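Local coordinates for UTP--glucose-1-phosphate uridylyltransferase YngB (Bacillus subtilis, PDB 7O2N), which catalyses the formation of UDP-glucose and diphosphate from UTP and glucose 1-phosphate, a step toward the glycolipid that carries lipoteichoic acid, at residues A[52-57]-A[100-105]; A[40-45]-A[94-99]. All coordinates share one frame; numbering follows the deposited sequence.

Contact 1: A[52-57]-A[100-105]; sequences DILIIT and HYIRQK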
loop_
_atom_site.group_PDB
_atom_site.type_symbol
_atom_site.label_atom_id
_atom_site.label_comp_id
_atom_site.label_asym_id
_atom_site.label_seq_id
_atom_site.Cartn_x
_atom_site.Cartn_y
_atom_site.Cartn_z
ATOM N N ASP A 52 -13.036 -14.594 -18.142
ATOM C CA ASP A 52 -11.721 -14.440 -18.750
ATOM C C ASP A 52 -11.341 -12.965 -18.867
ATOM O O ASP A 52 -12.034 -12.181 -19.509
ATOM C CB ASP A 52 -11.656 -15.112 -20.126
ATOM C CG ASP A 52 -12.011 -16.597 -20.151
ATOM O OD1 ASP A 52 -11.331 -17.397 -19.435
ATOM O OD2 ASP A 52 -12.948 -16.955 -20.915
ATOM N N ILE A 53 -10.200 -12.617 -18.268
ATOM C CA ILE A 53 -9.695 -11.255 -18.215
ATOM C C ILE A 53 -8.326 -11.205 -18.903
ATOM O O ILE A 53 -7.456 -12.067 -18.698
ATOM C CB ILE A 53 -9.600 -10.809 -16.746
ATOM C CG1 ILE A 53 -10.971 -10.801 -16.063
ATOM C CG2 ILE A 53 -8.894 -9.471 -16.626
ATOM C CD1 ILE A 53 -10.939 -10.583 -14.557
ATOM N N LEU A 54 -8.148 -10.176 -19.735
ATOM C CA LEU A 54 -6.835 -9.876 -20.273
ATOM C C LEU A 54 -6.345 -8.583 -19.633
ATOM O O LEU A 54 -6.998 -7.545 -19.707
ATOM C CB LEU A 54 -6.936 -9.699 -21.787
ATOM C CG LEU A 54 -5.642 -9.264 -22.478
ATOM C CD1 LEU A 54 -4.484 -10.224 -22.200
ATOM C CD2 LEU A 54 -5.851 -9.160 -23.975
ATOM N N ILE A 55 -5.190 -8.660 -18.984
ATOM C CA ILE A 55 -4.566 -7.469 -18.445
ATOM C C ILE A 55 -3.492 -7.044 -19.433
ATOM O O ILE A 55 -2.638 -7.846 -19.809
ATOM C CB ILE A 55 -3.971 -7.754 -17.057
ATOM C CG1 ILE A 55 -5.043 -8.237 -16.080
ATOM C CG2 ILE A 55 -3.214 -6.537 -16.546
ATOM C CD1 ILE A 55 -4.499 -8.626 -14.747
ATOM N N ILE A 56 -3.593 -5.797 -19.899
ATOM C CA ILE A 56 -2.552 -5.209 -20.720
ATOM C C ILE A 56 -1.585 -4.615 -19.705
ATOM O O ILE A 56 -1.882 -3.613 -19.054
ATOM C CB ILE A 56 -3.105 -4.130 -21.675
ATOM C CG1 ILE A 56 -4.461 -4.449 -22.332
ATOM C CG2 ILE A 56 -2.053 -3.680 -22.670
ATOM C CD1 ILE A 56 -4.638 -5.818 -22.943
ATOM N N THR A 57 -0.463 -5.303 -19.510
ATOM C CA THR A 57 0.480 -4.914 -18.482
ATOM C C THR A 57 1.704 -4.304 -19.159
ATOM O O THR A 57 1.829 -4.372 -20.375
ATOM C CB THR A 57 0.799 -6.126 -17.593
ATOM O OG1 THR A 57 1.724 -5.731 -16.575
ATOM C CG2 THR A 57 1.394 -7.289 -18.358
ATOM N N HIS A 100 -5.301 -13.617 -18.188
ATOM C CA HIS A 100 -4.319 -13.592 -19.266
ATOM C C HIS A 100 -3.566 -12.259 -19.244
ATOM O O HIS A 100 -4.117 -11.273 -18.777
ATOM C CB HIS A 100 -5.041 -13.791 -20.610
ATOM C CG HIS A 100 -5.896 -15.015 -20.661
ATOM N ND1 HIS A 100 -6.867 -15.286 -19.723
ATOM C CD2 HIS A 100 -5.934 -16.043 -21.529
ATOM C CE1 HIS A 100 -7.450 -16.430 -20.000
ATOM N NE2 HIS A 100 -6.903 -16.908 -21.110
ATOM N N TYR A 101 -2.325 -12.233 -19.757
ATOM C CA TYR A 101 -1.517 -11.018 -19.846
ATOM C C TYR A 101 -0.955 -10.794 -21.245
ATOM O O TYR A 101 -0.608 -11.724 -21.965
ATOM C CB TYR A 101 -0.315 -11.074 -18.907
ATOM C CG TYR A 101 -0.746 -11.337 -17.500
ATOM C CD1 TYR A 101 -1.271 -10.323 -16.713
ATOM C CD2 TYR A 101 -0.709 -12.619 -16.988
ATOM C CE1 TYR A 101 -1.726 -10.580 -15.427
ATOM C CE2 TYR A 101 -1.160 -12.892 -15.705
ATOM C CZ TYR A 101 -1.681 -11.871 -14.923
ATOM O OH TYR A 101 -2.113 -12.125 -13.650
ATOM N N ILE A 102 -0.838 -9.529 -21.615
ATOM C CA ILE A 102 -0.108 -9.154 -22.808
ATOM C C ILE A 102 0.690 -7.920 -22.446
ATOM O O ILE A 102 0.246 -7.119 -21.630
ATOM C CB ILE A 102 -1.060 -8.868 -23.988
ATOM C CG1 ILE A 102 -0.290 -8.548 -25.267
ATOM C CG2 ILE A 102 -2.061 -7.771 -23.667
ATOM C CD1 ILE A 102 -0.137 -9.714 -26.189
ATOM N N ARG A 103 1.864 -7.780 -23.048
ATOM C CA ARG A 103 2.600 -6.557 -22.798
ATOM C C ARG A 103 2.224 -5.499 -23.825
ATOM O O ARG A 103 2.261 -5.770 -25.018
ATOM C CB ARG A 103 4.094 -6.839 -22.801
ATOM C CG ARG A 103 4.680 -6.614 -21.427
ATOM C CD ARG A 103 5.134 -7.866 -20.727
ATOM N NE ARG A 103 6.454 -7.438 -20.294
ATOM C CZ ARG A 103 7.141 -7.959 -19.296
ATOM N NH1 ARG A 103 6.637 -8.954 -18.577
ATOM N NH2 ARG A 103 8.341 -7.473 -19.033
ATOM N N GLN A 104 1.848 -4.306 -23.356
ATOM C CA GLN A 104 1.721 -3.179 -24.260
ATOM C C GLN A 104 3.130 -2.797 -24.684
ATOM O O GLN A 104 4.021 -2.683 -23.839
ATOM C CB GLN A 104 1.056 -2.021 -23.540
ATOM C CG GLN A 104 0.317 -1.109 -24.502
ATOM C CD GLN A 104 -0.193 0.122 -23.796
ATOM O OE1 GLN A 104 0.374 0.566 -22.785
ATOM N NE2 GLN A 104 -1.257 0.684 -24.354
ATOM N N LYS A 105 3.362 -2.658 -25.990
ATOM C CA LYS A 105 4.764 -2.578 -26.375
ATOM C C LYS A 105 5.302 -1.196 -26.020
ATOM O O LYS A 105 6.207 -1.104 -25.192
ATOM C CB LYS A 105 5.025 -3.112 -27.788
ATOM C CG LYS A 105 5.317 -4.609 -27.826
ATOM C CD LYS A 105 5.410 -5.169 -29.221
ATOM C CE LYS A 105 4.058 -5.385 -29.870
ATOM N NZ LYS A 105 4.209 -5.909 -31.253
#

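Contact 2: A[40-45]-A[94-99]; sequences YIVEEA and ADLANI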
loop_
_atom_site.group_PDB
_atom_site.type_symbol
_atom_site.label_atom_id
_atom_site.label_comp_id
_atom_site.label_asym_id
_atom_site.label_seq_id
_atom_site.Cartn_x
_atom_site.Cartn_y
_atom_site.Cartn_z
ATOM N N TYR A 40 -9.853 -5.658 -6.503
ATOM C CA TYR A 40 -11.227 -5.173 -6.477
ATOM C C TYR A 40 -11.811 -5.277 -7.885
ATOM O O TYR A 40 -12.956 -5.670 -8.037
ATOM C CB TYR A 40 -11.340 -3.776 -5.852
ATOM C CG TYR A 40 -11.120 -3.667 -4.357
ATOM C CD1 TYR A 40 -12.167 -3.794 -3.456
ATOM C CD2 TYR A 40 -9.868 -3.383 -3.844
ATOM C CE1 TYR A 40 -11.969 -3.692 -2.089
ATOM C CE2 TYR A 40 -9.652 -3.249 -2.486
ATOM C CZ TYR A 40 -10.704 -3.411 -1.604
ATOM O OH TYR A 40 -10.467 -3.288 -0.263
ATOM N N ILE A 41 -11.006 -4.956 -8.906
ATOM C CA ILE A 41 -11.487 -4.896 -10.275
ATOM C C ILE A 41 -11.812 -6.300 -10.770
ATOM O O ILE A 41 -12.884 -6.516 -11.338
ATOM C CB ILE A 41 -10.485 -4.223 -11.218
ATOM C CG1 ILE A 41 -9.960 -2.904 -10.649
ATOM C CG2 ILE A 41 -11.146 -4.043 -12.567
ATOM C CD1 ILE A 41 -8.852 -2.270 -11.459
ATOM N N VAL A 42 -10.888 -7.241 -10.544
ATOM C CA VAL A 42 -11.134 -8.633 -10.889
ATOM C C VAL A 42 -12.360 -9.177 -10.144
ATOM O O VAL A 42 -13.097 -9.991 -10.688
ATOM C CB VAL A 42 -9.893 -9.514 -10.655
ATOM C CG1 VAL A 42 -10.209 -10.998 -10.830
ATOM C CG2 VAL A 42 -8.771 -9.097 -11.590
ATOM N N GLU A 43 -12.577 -8.730 -8.899
ATOM C CA GLU A 43 -13.729 -9.149 -8.117
ATOM C C GLU A 43 -15.030 -8.634 -8.719
ATOM O O GLU A 43 -15.967 -9.389 -8.898
ATOM C CB GLU A 43 -13.530 -8.784 -6.660
ATOM C CG GLU A 43 -12.750 -9.876 -5.948
ATOM C CD GLU A 43 -12.236 -9.492 -4.579
ATOM O OE1 GLU A 43 -12.392 -8.318 -4.197
ATOM O OE2 GLU A 43 -11.686 -10.355 -3.893
ATOM N N GLU A 44 -15.068 -7.358 -9.089
ATOM C CA GLU A 44 -16.212 -6.833 -9.813
ATOM C C GLU A 44 -16.533 -7.768 -10.977
ATOM O O GLU A 44 -17.629 -8.321 -11.036
ATOM C CB GLU A 44 -15.962 -5.400 -10.275
ATOM C CG GLU A 44 -17.248 -4.654 -10.570
ATOM C CD GLU A 44 -17.062 -3.230 -11.074
ATOM O OE1 GLU A 44 -16.399 -2.404 -10.379
ATOM O OE2 GLU A 44 -17.596 -2.932 -12.149
ATOM N N ALA A 45 -15.540 -7.975 -11.848
ATOM C CA ALA A 45 -15.701 -8.745 -13.071
ATOM C C ALA A 45 -16.161 -10.173 -12.769
ATOM O O ALA A 45 -17.100 -10.664 -13.395
ATOM C CB ALA A 45 -14.427 -8.731 -13.883
ATOM N N ALA A 94 -6.738 -16.857 -6.442
ATOM C CA ALA A 94 -6.162 -17.439 -7.634
ATOM C C ALA A 94 -7.236 -18.128 -8.465
ATOM O O ALA A 94 -6.912 -18.674 -9.510
ATOM C CB ALA A 94 -5.047 -18.369 -7.229
ATOM N N ASP A 95 -8.507 -18.046 -8.033
ATOM C CA ASP A 95 -9.597 -18.758 -8.688
ATOM C C ASP A 95 -10.673 -17.816 -9.228
ATOM O O ASP A 95 -11.618 -18.246 -9.881
ATOM C CB ASP A 95 -10.167 -19.865 -7.799
ATOM C CG ASP A 95 -9.555 -21.227 -8.085
ATOM O OD1 ASP A 95 -9.575 -22.076 -7.166
ATOM O OD2 ASP A 95 -9.070 -21.429 -9.231
ATOM N N LEU A 96 -10.516 -16.515 -8.999
ATOM C CA LEU A 96 -11.554 -15.576 -9.386
ATOM C C LEU A 96 -11.898 -15.689 -10.867
ATOM O O LEU A 96 -13.060 -15.678 -11.223
ATOM C CB LEU A 96 -11.078 -14.168 -9.034
ATOM C CG LEU A 96 -11.019 -13.888 -7.541
ATOM C CD1 LEU A 96 -9.826 -13.024 -7.212
ATOM C CD2 LEU A 96 -12.299 -13.207 -7.114
ATOM N N ALA A 97 -10.894 -15.744 -11.736
ATOM C CA ALA A 97 -11.137 -15.721 -13.173
ATOM C C ALA A 97 -9.901 -16.282 -13.850
ATOM O O ALA A 97 -8.921 -16.566 -13.173
ATOM C CB ALA A 97 -11.390 -14.307 -13.632
ATOM N N ASN A 98 -9.950 -16.465 -15.169
ATOM C CA ASN A 98 -8.768 -16.911 -15.882
ATOM C C ASN A 98 -8.049 -15.664 -16.362
ATOM O O ASN A 98 -8.573 -14.963 -17.231
ATOM C CB ASN A 98 -9.107 -17.796 -17.084
ATOM C CG ASN A 98 -9.873 -19.051 -16.733
ATOM O OD1 ASN A 98 -9.589 -19.709 -15.725
ATOM N ND2 ASN A 98 -10.834 -19.388 -17.576
ATOM N N ILE A 99 -6.867 -15.411 -15.784
ATOM C CA ILE A 99 -6.200 -14.141 -15.990
ATOM C C ILE A 99 -5.120 -14.301 -17.054
ATOM O O ILE A 99 -4.140 -15.005 -16.821
ATOM C CB ILE A 99 -5.607 -13.630 -14.669
ATOM C CG1 ILE A 99 -6.589 -13.711 -13.504
ATOM C CG2 ILE A 99 -5.096 -12.216 -14.841
ATOM C CD1 ILE A 99 -7.849 -12.914 -13.705
#

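Contact 1: A[52-57]-A[100-105]
Asp52 brings OD1 to 4.0 Å from CE1 of His100, with carboxylate and imidazole planes 85° apart. No bond joins the two side chains; OD1 is hydrogen-bonded to Asn98 ND2. At Ile53 the ladder begins: its O accepts from His100 N at 2.7 Å, a nearly straight bond (170° at the hydrogen), and more weakly from His100 ND1. Leu54 spends no backbone hydrogen bond on this partner; its N-H and C=O serve strand 6-11. Its side chain, CG anti to the backbone N (chi1 175°), instead lays CD1 against the partner backbone and 3.7 Å from Ile102 CG2. With an alanine here, Ile102 CG2 and His100 CB would probably lose the methyl that covers them. Ile55 bonds through both its N-H and its C=O, N to His100 O at 2.8 Å and O from Ile102 N at 3.1 Å, while CD1 lies alongside Tyr101 CE1. Ile56 turns back to the Leu54 face, where CD1 meets Ile102 CG2 and CG2 meets Gln104 CB. Thr57 completes the register: its N donates to Ile102 O at 2.9 Å and its O accepts from Gln104 N at 3.0 Å. The alternation is that of parallel strands: five backbone bonds satisfy the facing N-H and C=O groups, with aliphatic Leu54, Ile56 and Ile102 beside His100 on one face, Ile55, Tyr101, Thr57 and Arg103 on the other.

Contact 2: A[40-45]-A[94-99]
Two first torsions bring Val42 and Leu96 together. On the helix, chi1 of 172° sets Val42 CG1 opposite the backbone N and sends that methyl out to the loop, whereas CG2 takes the place beside the N. On the other side, Leu96 has CG beside its own N and anti to the carbonyl carbon (chi1 -70°), which directs the side chain toward the flank of the helix. The evidence for the resulting contact is in the distances: Val42 CG1 lies 3.7 Å from Leu96 CB and 4.2 Å from Leu96 CD1, touching the root and one branch of the leucine. The second branch, Leu96 CD2, turns to the neighbouring Glu43, 3.6 Å from its CG. Glu43 thus offers its aliphatic part to the leucine while its carboxylate is engaged elsewhere, OE1 in a salt bridge with Lys35 and OE2 in a hydrogen bond with Gln39.

The same valine methyl also has looser neighbours, Ile99 CD1 at 4.2 Å and Ala97 CB at 4.5 Å. A single CG1 therefore faces three residues of 94-99, from the loop into the start of the strand. No hydrogen bond joins the two segments, and the closest CA pair, Glu43 and Leu96, is 6.9 Å apart, so the backbones are separated by a layer of side chains. Phe68 touches both Val42 and Leu96, and Ile53 and Ile9 continue the apolar layer beneath the valine. Helix 37-47 follows strand 6-11 and precedes its parallel neighbour 52-57, making a beta-alpha-beta crossover; a helix laid over parallel strands in this way belongs to the Rossmann-like core of GT-A nucleotidyltransferases.

Overall arrangement
From the N terminus the segments come in the order 40-45, 52-57, 94-99 and 100-105, so the two contacts cross rather than nest. Contact 2 closes the longer loop, 48 residues from helix 37-47 to the lead-in of strand 98-103; contact 1 closes one of 42 residues, mostly helical, between strand 52-57 and the rest of strand 98-103. The contacts share that last strand, and their centres lie about 14 Å apart. They also meet directly: Asn98 O is 3.0 Å from Ile53 N, and Val42 CG1 is 3.8 Å from Ile53 CD1. Together they join helix 37-47 to two neighbouring parallel strands of the main sheet.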